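Local coordinates for protein beta-n-acetylhexosaminidase (Streptococcus pneumoniae, PDB 4AZI) that hydrolyses terminal beta-linked N-acetylglucosamine from the non-reducing ends of glycans, acting as a family 20 exo-glycosidase, at residues 9-14 and 38-43; 26-31 and 97-102; 32-37 and 107-112; 271-276 and 323-328; 299-304 and 347-352. The protein carries 2 engineered substitutions. All blocks are in the same frame, centred on the assembly; numbering follows the deposited sequence.

How the contacts relate
The five contacts lie along one part of the wall of a (beta/alpha)8 barrel. Contacts 1 and 4 are pairings between parallel strands; their centres lie 9 Å apart, joined where strand 10-16, first in the barrel, bonds to strand 321-329, the last. Contacts 2 and 3 both use helix 24-37, have centres 9 Å apart and interleave along the chain with contact 1. Contact 5 packs two outer helices over contact 4, 13 Å away between centres and 24 Å from contact 2. The bonded strands of contacts 1 and 4 thus form the seam that completes the catalytic barrel; contacts 1 and 3 also touch contact 5, while contact 2 stays apart from both late contacts.

Contact 1: residues 9-14 and 38-43; sequences KNKVIS and GYSDVH
Asp41 OD2 is gripped by two donors that arrive from opposite faces of its carboxylate. Asn10 ND2 reaches Asp41 OD2 from the other strand at 2.8 Å, with the acceptor lying in the plane of the amide, while Ser40 OG donates to Asp41 OD2 at 2.7 Å. The serine hydroxyl does double duty: placed between its own backbone N and carbonyl carbon (chi1 60°), Ser40 OG also accepts Lys11 N at 2.8 Å, which links the strand backbone to the carboxylate. Lys11 O in turn takes two amides, Ser40 N at 2.8 Å on a lone pair and Asp41 N at 3.2 Å. Beyond this fork the parallel ladder runs on through Ile13 N to Asp41 O and His43 N to Ile13 O (2.7 Å). Tyr39 turns its ring edge to Val12 N, and its OH bonds to Met346 O. Ser14 OG meets His43 ND1 at the imidazole edge, 2.8 Å away, on the face that also carries Val12. On the other face Ile13 CG2 and Val42 CG2 lie side by side and pack on Ile30 of helix 24-37. Strand 10-16, that helix and strand 41-45 form a beta-alpha-beta crossover, the repeating unit of the TIM barrel found in family 20 hydrolases.

Contact 2: residues 26-31 and 97-102; sequences QLKRIV and VTELIE
Leu100 CD1 fits against helix 26-31, touching Leu27 CB and Val31 CG2, each at 3.8 Å, and resting equally near Lys28 N. A chi1 of -179°, which turns CG away from the amide nitrogen, carries the Leu100 side chain over to the other helix, and Val31 slides past it in the opposite direction. Above this apolar centre, Lys28 and Glu99 cross at about a right angle and form a salt bridge, Lys28 NZ to Glu99 OE2 at 2.8 Å. The ammonium sits well out of the carboxylate plane, 41° above it. A bend at chi3 of the lysine and the extended chain of Glu99 bring the two ends together over the leucine. The segment axes are 10.3 Å apart and nearly parallel, at 14°, a spacing bridged by these longer side chains. One turn on from Glu99, Tyr103 packs against Lys28 and Val31. Beneath the pair lies strand 41-45, with Leu44 touching both Leu27 and Leu100 and Val42 touching Val31, while helix 153-170 packs against helix 94-106 through Val97 and Ile101.

Contact 3: residues 32-37 and 107-112; sequences DKASEL and KDIGLI
Asp32 and Lys107 carry opposite charges, yet they meet through a methylene group and form no salt bridge. Asp32 OD1 lies 3.4 Å from Lys107 CE, whereas Lys107 NZ stays 4.0 Å from that same OD1. The lysine chain turns at its last torsion (chi4 -66°), and its NZ bonds to Asn362 OD1; Asp32 OD1 is held by Tyr103 OH. Charge attraction between the two probably still contributes, but each polar end is fixed by a third residue. Farther along helix 32-37, Ser35 presents its OG to Lys107 CB at 3.7 Å, and its CB approaches Ile109 CG1. The end of Ile109 comes closer to the helix backbone: CD1 is 3.9 Å from Ser35 CA and 4.5 Å from Ala34 CB. No hydrogen bond links the two segments, so van der Waals packing of short side chains against Lys107 and Ile109 carries the contact. The helix ending just before Ile109 contributes to its placement. Asp108, with positive phi, is the C-prime residue of a Schellman motif, in which Ile109 N bonds to Ala104 O. This ending of helix 94-106 leads directly into strand 110-117, an alpha-beta loop at the N-terminal end of the TIM-barrel strands.

Contact 4: residues 271-276 and 323-328; sequences KFLNTN and GSMLSI
Met325 N donates to Asn274 O at 2.8 Å and Asn274 N to Gly323 O at 2.9 Å, two parallel-strand bonds that flank Asn274. Where strand 271-274 gives way to loop, a water takes over: it donates to Met325 O at 2.7 Å and to Asn276 O, and accepts from Ser327 OG, so three groups fix it between the chains. Thr275 OG1 turns back onto its own strand, reaching Leu273 O at 2.9 Å from 57° above the carbonyl plane, and also bonds to Ser248 OG of the neighbouring strand 246-249. Strands 271-282 and 321-329, joined through helix 294-303, are the seventh and eighth strands of the TIM barrel, and the side chain of Thr275 lies about 7 Å from the bound inhibitor. On the face bearing Leu273 and Met325, the methionine CE is the meeting point. The Leu273 side chain crosses that of Met325 at about a right angle, with Leu273 CD2 3.8 Å from Met325 CE, while Thr275 runs alongside with its OG1 3.5 Å from Met325 CE and its CG2 also close. The bend at chi3 of Met325 (74°) turns this methyl toward the threonine. Leu273 CD1 rests on the backbone of Gly323, which has no side chain of its own. On the other face Ser324 OG lies 3.3 Å from Asn274 CB, and its hydroxyl bonds to Phe306 O; Trp279 covers both residues.

Contact 5: residues 299-304 and 347-352; sequences ENTGKT and TAFADH
Thr301 points from helix 299-303 toward helix 347-352, and its CB already rests 3.7 Å from Phe349 CA. Beyond CB the side chain forks. The methyl, Thr301 CG2, packs on Phe349 CB at 3.8 Å and also reaches Leu326 of the strand below. The other branch, OG1, stands between its own backbone N and carbonyl carbon (chi1 63°), where it bonds to Ile298 O one turn back; this satisfies the hydroxyl, so toward the second helix it makes packing contacts alone. There Thr301 OG1 touches Ala348 CB at 3.4 Å and lies near the plane of the His352 ring, at the edge, 3.4 Å from His352 CD2. The imidazole itself lies flat against the next residue: Gly302 CA sits over its centre, 3.4 Å from the ring centroid and 13° off the normal, a CH-pi contact made possible by the bare glycine. Thr301 O faces the edge of the Phe349 ring, in its plane, and that ring goes on to meet Trp279. With small residues at the interface, the backbones come close: Thr301 CA is 4.8 Å from Phe349 CA, and the segment axes, 8.4 Å apart, cross at -17°. No hydrogen bond joins the segments. Such near-parallel packing of consecutive helices, here 294-303 and 339-352, is characteristic of the outer layer of a TIM barrel.

Contact 1: residues 9-14 and 38-43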
# COMPACT_ATOMS: atom_id res chain seq x y z
N LYS A 9 -11.35 -12.54 -0.54
CA LYS A 9 -10.11 -12.04 0.05
C LYS A 9 -9.45 -10.99 -0.85
O LYS A 9 -9.61 -11.03 -2.08
CB LYS A 9 -9.14 -13.19 0.32
CG LYS A 9 -9.51 -14.00 1.56
CD LYS A 9 -8.31 -14.70 2.15
CE LYS A 9 -8.61 -15.14 3.58
NZ LYS A 9 -7.41 -15.67 4.26
N ASN A 10 -8.74 -10.05 -0.23
CA ASN A 10 -7.97 -9.05 -0.98
C ASN A 10 -6.75 -9.66 -1.65
O ASN A 10 -6.02 -10.42 -1.01
CB ASN A 10 -7.53 -7.91 -0.05
CG ASN A 10 -8.68 -7.05 0.41
OD1 ASN A 10 -9.25 -7.27 1.47
ND2 ASN A 10 -9.02 -6.04 -0.40
N LYS A 11 -6.54 -9.35 -2.93
CA LYS A 11 -5.30 -9.69 -3.64
C LYS A 11 -4.67 -8.40 -4.12
O LYS A 11 -5.20 -7.71 -5.00
CB LYS A 11 -5.55 -10.63 -4.83
CG LYS A 11 -5.80 -12.09 -4.47
CD LYS A 11 -7.22 -12.36 -3.98
CE LYS A 11 -8.26 -11.79 -4.94
NZ LYS A 11 -9.62 -12.29 -4.62
N VAL A 12 -3.53 -8.06 -3.52
CA VAL A 12 -3.00 -6.71 -3.64
C VAL A 12 -1.59 -6.71 -4.24
O VAL A 12 -0.76 -7.54 -3.89
CB VAL A 12 -3.02 -5.98 -2.28
CG1 VAL A 12 -2.71 -4.50 -2.45
CG2 VAL A 12 -4.38 -6.13 -1.61
N ILE A 13 -1.37 -5.78 -5.17
CA ILE A 13 -0.03 -5.45 -5.66
C ILE A 13 0.34 -4.07 -5.09
O ILE A 13 -0.40 -3.10 -5.24
CB ILE A 13 0.07 -5.53 -7.22
CG1 ILE A 13 1.47 -5.12 -7.72
CG2 ILE A 13 -1.03 -4.73 -7.91
CD1 ILE A 13 2.59 -6.02 -7.23
N SER A 14 1.48 -4.01 -4.41
CA SER A 14 1.97 -2.74 -3.84
C SER A 14 3.07 -2.17 -4.72
O SER A 14 3.95 -2.90 -5.16
CB SER A 14 2.46 -2.93 -2.40
OG SER A 14 2.98 -1.72 -1.86
N GLY A 38 -6.49 -11.01 -11.97
CA GLY A 38 -7.51 -11.28 -10.95
C GLY A 38 -7.24 -10.75 -9.55
O GLY A 38 -7.85 -11.22 -8.58
N TYR A 39 -6.34 -9.78 -9.45
CA TYR A 39 -6.12 -9.01 -8.22
C TYR A 39 -7.36 -8.18 -7.90
O TYR A 39 -8.23 -8.01 -8.75
CB TYR A 39 -4.91 -8.08 -8.38
CG TYR A 39 -3.59 -8.80 -8.38
CD1 TYR A 39 -3.10 -9.44 -9.53
CD2 TYR A 39 -2.82 -8.85 -7.22
CE1 TYR A 39 -1.90 -10.12 -9.52
CE2 TYR A 39 -1.60 -9.53 -7.20
CZ TYR A 39 -1.15 -10.15 -8.35
OH TYR A 39 0.05 -10.82 -8.31
N SER A 40 -7.44 -7.66 -6.67
CA SER A 40 -8.56 -6.82 -6.29
C SER A 40 -8.17 -5.36 -6.03
O SER A 40 -9.03 -4.48 -6.07
CB SER A 40 -9.28 -7.40 -5.06
OG SER A 40 -8.40 -7.50 -3.96
N ASP A 41 -6.89 -5.12 -5.75
CA ASP A 41 -6.44 -3.79 -5.31
C ASP A 41 -5.03 -3.45 -5.79
O ASP A 41 -4.19 -4.34 -5.94
CB ASP A 41 -6.45 -3.70 -3.78
CG ASP A 41 -7.83 -3.92 -3.19
OD1 ASP A 41 -8.60 -2.94 -3.06
OD2 ASP A 41 -8.15 -5.08 -2.84
N VAL A 42 -4.77 -2.15 -5.97
CA VAL A 42 -3.42 -1.62 -6.10
C VAL A 42 -3.09 -0.80 -4.85
O VAL A 42 -3.81 0.15 -4.52
CB VAL A 42 -3.25 -0.76 -7.39
CG1 VAL A 42 -1.91 -0.05 -7.40
CG2 VAL A 42 -3.38 -1.62 -8.63
N HIS A 43 -2.03 -1.20 -4.15
CA HIS A 43 -1.56 -0.47 -2.99
C HIS A 43 -0.52 0.50 -3.45
O HIS A 43 0.51 0.10 -4.00
CB HIS A 43 -0.99 -1.42 -1.95
CG HIS A 43 -0.42 -0.74 -0.72
ND1 HIS A 43 0.88 -0.41 -0.62
CD2 HIS A 43 -1.02 -0.35 0.47
CE1 HIS A 43 1.11 0.17 0.57
NE2 HIS A 43 -0.06 0.21 1.24

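Contact 2: residues 26-31 and 97-102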
# COMPACT_ATOMS: atom_id res chain seq x y z
N GLN A 26 1.93 4.54 -16.50
CA GLN A 26 2.59 3.37 -15.94
C GLN A 26 1.69 2.69 -14.91
O GLN A 26 1.59 1.47 -14.88
CB GLN A 26 3.95 3.74 -15.33
CG GLN A 26 5.06 3.89 -16.36
CD GLN A 26 6.34 4.45 -15.78
OE1 GLN A 26 6.32 5.32 -14.91
NE2 GLN A 26 7.48 3.96 -16.26
N LEU A 27 1.01 3.50 -14.09
CA LEU A 27 0.15 2.97 -13.03
C LEU A 27 -1.13 2.37 -13.60
O LEU A 27 -1.59 1.32 -13.12
CB LEU A 27 -0.12 4.04 -11.98
CG LEU A 27 1.17 4.57 -11.32
CD1 LEU A 27 0.93 5.87 -10.57
CD2 LEU A 27 1.81 3.52 -10.42
N LYS A 28 -1.69 3.00 -14.63
CA LYS A 28 -2.84 2.45 -15.36
C LYS A 28 -2.52 1.06 -15.91
O LYS A 28 -3.34 0.16 -15.81
CB LYS A 28 -3.28 3.39 -16.49
CG LYS A 28 -4.10 4.59 -16.06
CD LYS A 28 -4.39 5.51 -17.25
CE LYS A 28 -5.82 6.03 -17.23
NZ LYS A 28 -6.18 6.85 -18.44
N ARG A 29 -1.33 0.89 -16.49
CA ARG A 29 -0.87 -0.41 -16.98
C ARG A 29 -0.78 -1.49 -15.89
O ARG A 29 -1.11 -2.65 -16.12
CB ARG A 29 0.48 -0.29 -17.68
CG ARG A 29 0.41 0.35 -19.05
CD ARG A 29 1.34 -0.37 -20.00
NE ARG A 29 0.77 -1.66 -20.43
CZ ARG A 29 1.43 -2.61 -21.08
NH1 ARG A 29 2.71 -2.45 -21.40
NH2 ARG A 29 0.81 -3.73 -21.43
N ILE A 30 -0.30 -1.08 -14.71
CA ILE A 30 -0.31 -1.95 -13.53
C ILE A 30 -1.74 -2.36 -13.15
O ILE A 30 -2.00 -3.54 -12.90
CB ILE A 30 0.41 -1.27 -12.33
CG1 ILE A 30 1.93 -1.21 -12.59
CG2 ILE A 30 0.09 -1.97 -11.01
CD1 ILE A 30 2.69 -0.24 -11.71
N VAL A 31 -2.66 -1.39 -13.13
CA VAL A 31 -4.09 -1.63 -12.90
C VAL A 31 -4.65 -2.66 -13.90
O VAL A 31 -5.32 -3.62 -13.50
CB VAL A 31 -4.91 -0.31 -13.01
CG1 VAL A 31 -6.39 -0.58 -13.21
CG2 VAL A 31 -4.69 0.56 -11.77
N VAL A 97 -4.37 11.28 -9.85
CA VAL A 97 -4.80 10.26 -8.88
C VAL A 97 -6.32 10.04 -8.98
O VAL A 97 -6.79 8.90 -8.88
CB VAL A 97 -4.34 10.57 -7.44
CG1 VAL A 97 -5.00 9.65 -6.42
CG2 VAL A 97 -2.82 10.48 -7.32
N THR A 98 -7.08 11.11 -9.19
CA THR A 98 -8.53 11.00 -9.36
C THR A 98 -8.85 10.09 -10.56
O THR A 98 -9.68 9.18 -10.44
CB THR A 98 -9.20 12.39 -9.53
OG1 THR A 98 -8.85 13.23 -8.43
CG2 THR A 98 -10.73 12.28 -9.60
N GLU A 99 -8.16 10.31 -11.67
CA GLU A 99 -8.32 9.49 -12.88
C GLU A 99 -7.90 8.03 -12.67
O GLU A 99 -8.55 7.12 -13.20
CB GLU A 99 -7.56 10.09 -14.06
CG GLU A 99 -7.53 9.21 -15.31
CD GLU A 99 -7.08 9.93 -16.58
OE1 GLU A 99 -6.61 11.08 -16.49
OE2 GLU A 99 -7.21 9.34 -17.67
N LEU A 100 -6.82 7.80 -11.93
CA LEU A 100 -6.36 6.43 -11.65
C LEU A 100 -7.40 5.66 -10.84
O LEU A 100 -7.72 4.51 -11.14
CB LEU A 100 -5.00 6.43 -10.93
CG LEU A 100 -4.35 5.09 -10.57
CD1 LEU A 100 -3.92 4.31 -11.82
CD2 LEU A 100 -3.16 5.32 -9.65
N ILE A 101 -7.94 6.32 -9.82
CA ILE A 101 -8.99 5.74 -8.98
C ILE A 101 -10.27 5.41 -9.77
O ILE A 101 -10.79 4.31 -9.67
CB ILE A 101 -9.29 6.65 -7.77
CG1 ILE A 101 -8.03 6.77 -6.89
CG2 ILE A 101 -10.48 6.11 -6.97
CD1 ILE A 101 -8.17 7.70 -5.70
N GLU A 102 -10.76 6.36 -10.57
CA GLU A 102 -11.91 6.10 -11.45
C GLU A 102 -11.62 4.94 -12.40
O GLU A 102 -12.45 4.05 -12.56
CB GLU A 102 -12.26 7.33 -12.30
CG GLU A 102 -12.26 8.66 -11.57
CD GLU A 102 -13.61 9.35 -11.57
OE1 GLU A 102 -14.63 8.68 -11.30
OE2 GLU A 102 -13.63 10.58 -11.84

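Contact 3: residues 32-37 and 107-112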
# COMPACT_ATOMS: atom_id res chain seq x y z
N ASP A 32 -4.33 -2.45 -15.18
CA ASP A 32 -4.67 -3.36 -16.28
C ASP A 32 -4.19 -4.78 -16.04
O ASP A 32 -4.95 -5.74 -16.18
CB ASP A 32 -4.04 -2.88 -17.59
CG ASP A 32 -4.71 -1.65 -18.16
OD1 ASP A 32 -5.79 -1.27 -17.66
OD2 ASP A 32 -4.15 -1.07 -19.12
N LYS A 33 -2.91 -4.91 -15.71
CA LYS A 33 -2.30 -6.20 -15.44
C LYS A 33 -2.90 -6.85 -14.20
O LYS A 33 -3.08 -8.06 -14.18
CB LYS A 33 -0.78 -6.08 -15.29
CG LYS A 33 -0.04 -7.41 -15.41
CD LYS A 33 -0.21 -8.00 -16.80
CE LYS A 33 0.45 -9.36 -16.91
NZ LYS A 33 0.23 -9.96 -18.26
N ALA A 34 -3.19 -6.05 -13.18
CA ALA A 34 -3.85 -6.56 -11.97
C ALA A 34 -5.26 -7.07 -12.28
O ALA A 34 -5.66 -8.13 -11.81
CB ALA A 34 -3.89 -5.50 -10.89
N SER A 35 -5.99 -6.31 -13.09
CA SER A 35 -7.34 -6.68 -13.49
C SER A 35 -7.39 -7.98 -14.30
O SER A 35 -8.31 -8.78 -14.14
CB SER A 35 -8.00 -5.56 -14.29
OG SER A 35 -9.30 -5.96 -14.69
N GLU A 36 -6.40 -8.19 -15.17
CA GLU A 36 -6.40 -9.39 -16.00
C GLU A 36 -6.03 -10.63 -15.18
O GLU A 36 -6.54 -11.72 -15.43
CB GLU A 36 -5.45 -9.23 -17.19
CG GLU A 36 -4.09 -9.89 -17.00
CD GLU A 36 -3.35 -10.12 -18.31
OE1 GLU A 36 -3.12 -9.13 -19.04
OE2 GLU A 36 -3.01 -11.29 -18.60
N LEU A 37 -5.14 -10.43 -14.21
CA LEU A 37 -4.60 -11.53 -13.42
C LEU A 37 -5.51 -11.87 -12.23
O LEU A 37 -5.33 -12.90 -11.58
CB LEU A 37 -3.17 -11.21 -12.95
CG LEU A 37 -2.09 -11.12 -14.04
CD1 LEU A 37 -0.78 -10.57 -13.49
CD2 LEU A 37 -1.85 -12.47 -14.72
N LYS A 107 -12.62 -1.22 -13.57
CA LYS A 107 -12.15 -2.59 -13.69
C LYS A 107 -12.24 -3.36 -12.36
O LYS A 107 -11.57 -4.38 -12.19
CB LYS A 107 -10.72 -2.60 -14.23
CG LYS A 107 -10.64 -2.21 -15.70
CD LYS A 107 -9.22 -1.85 -16.10
CE LYS A 107 -9.18 -1.29 -17.52
NZ LYS A 107 -9.56 -2.33 -18.51
N ASP A 108 -13.09 -2.86 -11.45
CA ASP A 108 -13.31 -3.45 -10.12
C ASP A 108 -11.99 -3.65 -9.34
O ASP A 108 -11.80 -4.64 -8.64
CB ASP A 108 -14.10 -4.78 -10.21
CG ASP A 108 -15.53 -4.59 -10.74
OD1 ASP A 108 -16.16 -3.55 -10.45
OD2 ASP A 108 -16.03 -5.50 -11.44
N ILE A 109 -11.07 -2.70 -9.50
CA ILE A 109 -9.81 -2.66 -8.77
C ILE A 109 -9.90 -1.49 -7.79
O ILE A 109 -10.18 -0.36 -8.19
CB ILE A 109 -8.60 -2.47 -9.73
CG1 ILE A 109 -8.43 -3.66 -10.69
CG2 ILE A 109 -7.31 -2.21 -8.96
CD1 ILE A 109 -8.23 -5.02 -10.03
N GLY A 110 -9.69 -1.76 -6.51
CA GLY A 110 -9.58 -0.68 -5.54
C GLY A 110 -8.20 -0.06 -5.54
O GLY A 110 -7.23 -0.68 -5.96
N LEU A 111 -8.11 1.19 -5.08
CA LEU A 111 -6.81 1.77 -4.77
C LEU A 111 -6.64 1.90 -3.25
O LEU A 111 -7.56 2.32 -2.55
CB LEU A 111 -6.63 3.14 -5.44
CG LEU A 111 -5.22 3.72 -5.24
CD1 LEU A 111 -4.29 3.36 -6.39
CD2 LEU A 111 -5.27 5.23 -5.04
N ILE A 112 -5.48 1.51 -2.76
CA ILE A 112 -5.12 1.75 -1.37
C ILE A 112 -3.91 2.68 -1.29
O ILE A 112 -2.78 2.24 -1.52
CB ILE A 112 -4.83 0.46 -0.58
CG1 ILE A 112 -5.92 -0.60 -0.79
CG2 ILE A 112 -4.65 0.77 0.90
CD1 ILE A 112 -5.56 -1.97 -0.24

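Contact 4: residues 271-276 and 323-328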
# COMPACT_ATOMS: atom_id res chain seq x y z
N LYS A 271 -6.61 -7.88 12.81
CA LYS A 271 -6.76 -8.56 11.53
C LYS A 271 -5.61 -8.19 10.62
O LYS A 271 -5.07 -7.10 10.73
CB LYS A 271 -8.09 -8.18 10.88
CG LYS A 271 -9.30 -8.67 11.65
CD LYS A 271 -10.37 -7.61 11.73
CE LYS A 271 -11.31 -7.66 10.53
NZ LYS A 271 -12.32 -8.75 10.62
N PHE A 272 -5.23 -9.10 9.72
CA PHE A 272 -4.00 -8.96 8.95
C PHE A 272 -4.24 -8.84 7.47
O PHE A 272 -5.11 -9.52 6.93
CB PHE A 272 -3.07 -10.18 9.19
CG PHE A 272 -2.65 -10.36 10.62
CD1 PHE A 272 -1.75 -9.49 11.21
CD2 PHE A 272 -3.13 -11.43 11.37
CE1 PHE A 272 -1.34 -9.66 12.52
CE2 PHE A 272 -2.73 -11.60 12.68
CZ PHE A 272 -1.83 -10.71 13.26
N LEU A 273 -3.47 -7.98 6.82
CA LEU A 273 -3.24 -8.08 5.38
C LEU A 273 -1.86 -8.71 5.23
O LEU A 273 -0.85 -8.10 5.62
CB LEU A 273 -3.31 -6.70 4.70
CG LEU A 273 -2.99 -6.69 3.19
CD1 LEU A 273 -3.97 -7.56 2.39
CD2 LEU A 273 -2.97 -5.27 2.62
N ASN A 274 -1.83 -9.95 4.72
CA ASN A 274 -0.59 -10.75 4.63
C ASN A 274 0.38 -10.18 3.59
O ASN A 274 0.25 -10.43 2.40
CB ASN A 274 -0.92 -12.22 4.34
CG ASN A 274 0.31 -13.13 4.31
OD1 ASN A 274 1.42 -12.73 4.68
ND2 ASN A 274 0.12 -14.36 3.86
N THR A 275 1.34 -9.41 4.08
CA THR A 275 2.26 -8.64 3.26
C THR A 275 3.66 -9.24 3.37
O THR A 275 4.64 -8.54 3.63
CB THR A 275 2.23 -7.18 3.72
OG1 THR A 275 0.87 -6.74 3.77
CG2 THR A 275 3.02 -6.26 2.79
N ASN A 276 3.73 -10.55 3.17
CA ASN A 276 4.94 -11.31 3.47
C ASN A 276 6.17 -10.78 2.78
O ASN A 276 6.17 -10.61 1.56
CB ASN A 276 4.75 -12.78 3.10
CG ASN A 276 5.58 -13.70 3.95
OD1 ASN A 276 6.75 -13.43 4.20
ND2 ASN A 276 4.98 -14.78 4.41
N GLY A 323 -6.60 -11.09 3.30
CA GLY A 323 -6.00 -11.30 1.98
C GLY A 323 -4.49 -11.11 2.02
O GLY A 323 -3.89 -11.10 3.10
N SER A 324 -3.88 -10.93 0.85
CA SER A 324 -2.44 -10.89 0.73
C SER A 324 -1.97 -9.82 -0.24
O SER A 324 -2.68 -9.46 -1.19
CB SER A 324 -1.90 -12.25 0.29
OG SER A 324 -2.00 -13.20 1.34
N MET A 325 -0.76 -9.33 0.01
CA MET A 325 -0.17 -8.26 -0.79
C MET A 325 1.27 -8.60 -1.20
O MET A 325 2.09 -8.96 -0.37
CB MET A 325 -0.20 -6.96 0.01
CG MET A 325 0.43 -5.76 -0.69
SD MET A 325 -0.26 -4.20 -0.11
CE MET A 325 0.50 -4.04 1.50
N LEU A 326 1.54 -8.50 -2.50
CA LEU A 326 2.90 -8.63 -3.03
C LEU A 326 3.46 -7.22 -3.29
O LEU A 326 2.74 -6.35 -3.80
CB LEU A 326 2.90 -9.48 -4.31
CG LEU A 326 4.24 -9.77 -5.00
CD1 LEU A 326 4.30 -11.21 -5.48
CD2 LEU A 326 4.46 -8.80 -6.16
N SER A 327 4.72 -7.01 -2.93
CA SER A 327 5.25 -5.65 -2.81
C SER A 327 6.48 -5.35 -3.67
O SER A 327 7.49 -6.08 -3.61
CB SER A 327 5.56 -5.32 -1.36
OG SER A 327 4.50 -5.68 -0.49
N ILE A 328 6.38 -4.26 -4.42
CA ILE A 328 7.46 -3.78 -5.30
C ILE A 328 8.07 -2.52 -4.68
O ILE A 328 7.39 -1.50 -4.55
CB ILE A 328 6.95 -3.46 -6.73
CG1 ILE A 328 6.15 -4.63 -7.32
CG2 ILE A 328 8.10 -3.09 -7.65
CD1 ILE A 328 6.84 -6.00 -7.28
O HOH W 1 4.76 -8.51 0.08

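Contact 5: residues 299-304 and 347-352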
# COMPACT_ATOMS: atom_id res chain seq x y z
N GLU A 299 10.26 -17.35 -6.95
CA GLU A 299 10.23 -18.66 -6.29
C GLU A 299 9.21 -18.66 -5.16
O GLU A 299 8.34 -19.53 -5.11
CB GLU A 299 11.62 -19.04 -5.74
CG GLU A 299 11.71 -20.46 -5.19
CD GLU A 299 12.99 -20.72 -4.39
OE1 GLU A 299 13.76 -19.77 -4.17
OE2 GLU A 299 13.21 -21.88 -3.97
N ASN A 300 9.30 -17.66 -4.29
CA ASN A 300 8.46 -17.58 -3.08
C ASN A 300 6.95 -17.42 -3.34
O ASN A 300 6.15 -17.78 -2.47
CB ASN A 300 8.94 -16.47 -2.13
CG ASN A 300 10.30 -16.76 -1.53
OD1 ASN A 300 11.05 -15.83 -1.23
ND2 ASN A 300 10.61 -18.03 -1.33
N THR A 301 6.57 -16.88 -4.49
CA THR A 301 5.15 -16.82 -4.85
C THR A 301 4.51 -18.20 -4.90
O THR A 301 3.30 -18.34 -4.72
CB THR A 301 4.87 -16.10 -6.19
OG1 THR A 301 5.49 -16.83 -7.27
CG2 THR A 301 5.36 -14.66 -6.16
N GLY A 302 5.34 -19.22 -5.14
CA GLY A 302 4.91 -20.61 -5.08
C GLY A 302 5.20 -21.26 -3.74
O GLY A 302 4.36 -21.97 -3.20
N LYS A 303 6.39 -21.00 -3.20
CA LYS A 303 6.91 -21.68 -2.00
C LYS A 303 6.24 -21.27 -0.69
O LYS A 303 6.03 -22.11 0.18
CB LYS A 303 8.42 -21.45 -1.90
CG LYS A 303 9.21 -22.64 -1.36
CD LYS A 303 10.64 -22.60 -1.89
CE LYS A 303 11.29 -23.97 -1.80
N THR A 304 5.93 -19.98 -0.55
CA THR A 304 5.23 -19.49 0.64
C THR A 304 3.73 -19.54 0.37
O THR A 304 3.28 -19.00 -0.63
CB THR A 304 5.62 -18.03 0.94
OG1 THR A 304 7.05 -17.94 1.04
CG2 THR A 304 4.98 -17.55 2.25
N THR A 347 2.16 -12.26 -12.21
CA THR A 347 1.58 -13.42 -12.88
C THR A 347 1.85 -14.71 -12.11
O THR A 347 0.95 -15.53 -11.92
CB THR A 347 2.09 -13.53 -14.34
OG1 THR A 347 1.78 -12.33 -15.05
CG2 THR A 347 1.45 -14.72 -15.06
N ALA A 348 3.10 -14.87 -11.65
CA ALA A 348 3.50 -16.04 -10.85
C ALA A 348 2.66 -16.21 -9.58
O ALA A 348 2.19 -17.31 -9.28
CB ALA A 348 4.98 -15.96 -10.52
N PHE A 349 2.46 -15.12 -8.84
CA PHE A 349 1.62 -15.12 -7.63
C PHE A 349 0.17 -15.50 -7.95
O PHE A 349 -0.44 -16.29 -7.23
CB PHE A 349 1.70 -13.75 -6.92
CG PHE A 349 1.19 -13.75 -5.50
CD1 PHE A 349 1.49 -14.79 -4.62
CD2 PHE A 349 0.45 -12.67 -5.02
CE1 PHE A 349 1.03 -14.77 -3.30
CE2 PHE A 349 -0.01 -12.64 -3.71
CZ PHE A 349 0.28 -13.69 -2.85
N ALA A 350 -0.37 -14.95 -9.04
CA ALA A 350 -1.73 -15.30 -9.47
C ALA A 350 -1.81 -16.77 -9.91
O ALA A 350 -2.74 -17.48 -9.53
CB ALA A 350 -2.20 -14.37 -10.58
N ASP A 351 -0.82 -17.21 -10.69
CA ASP A 351 -0.80 -18.59 -11.21
C ASP A 351 -0.67 -19.66 -10.13
O ASP A 351 -1.24 -20.75 -10.26
CB ASP A 351 0.29 -18.76 -12.27
CG ASP A 351 -0.13 -18.23 -13.62
OD1 ASP A 351 -1.33 -17.96 -13.82
OD2 ASP A 351 0.74 -18.09 -14.50
N HIS A 352 0.07 -19.36 -9.08
CA HIS A 352 0.23 -20.29 -7.96
C HIS A 352 -0.97 -20.33 -7.06
O HIS A 352 -1.09 -21.22 -6.22
CB HIS A 352 1.49 -19.95 -7.15
CG HIS A 352 2.77 -20.42 -7.79
ND1 HIS A 352 3.00 -21.72 -8.09
CD2 HIS A 352 3.91 -19.73 -8.17
CE1 HIS A 352 4.22 -21.84 -8.64
NE2 HIS A 352 4.78 -20.62 -8.69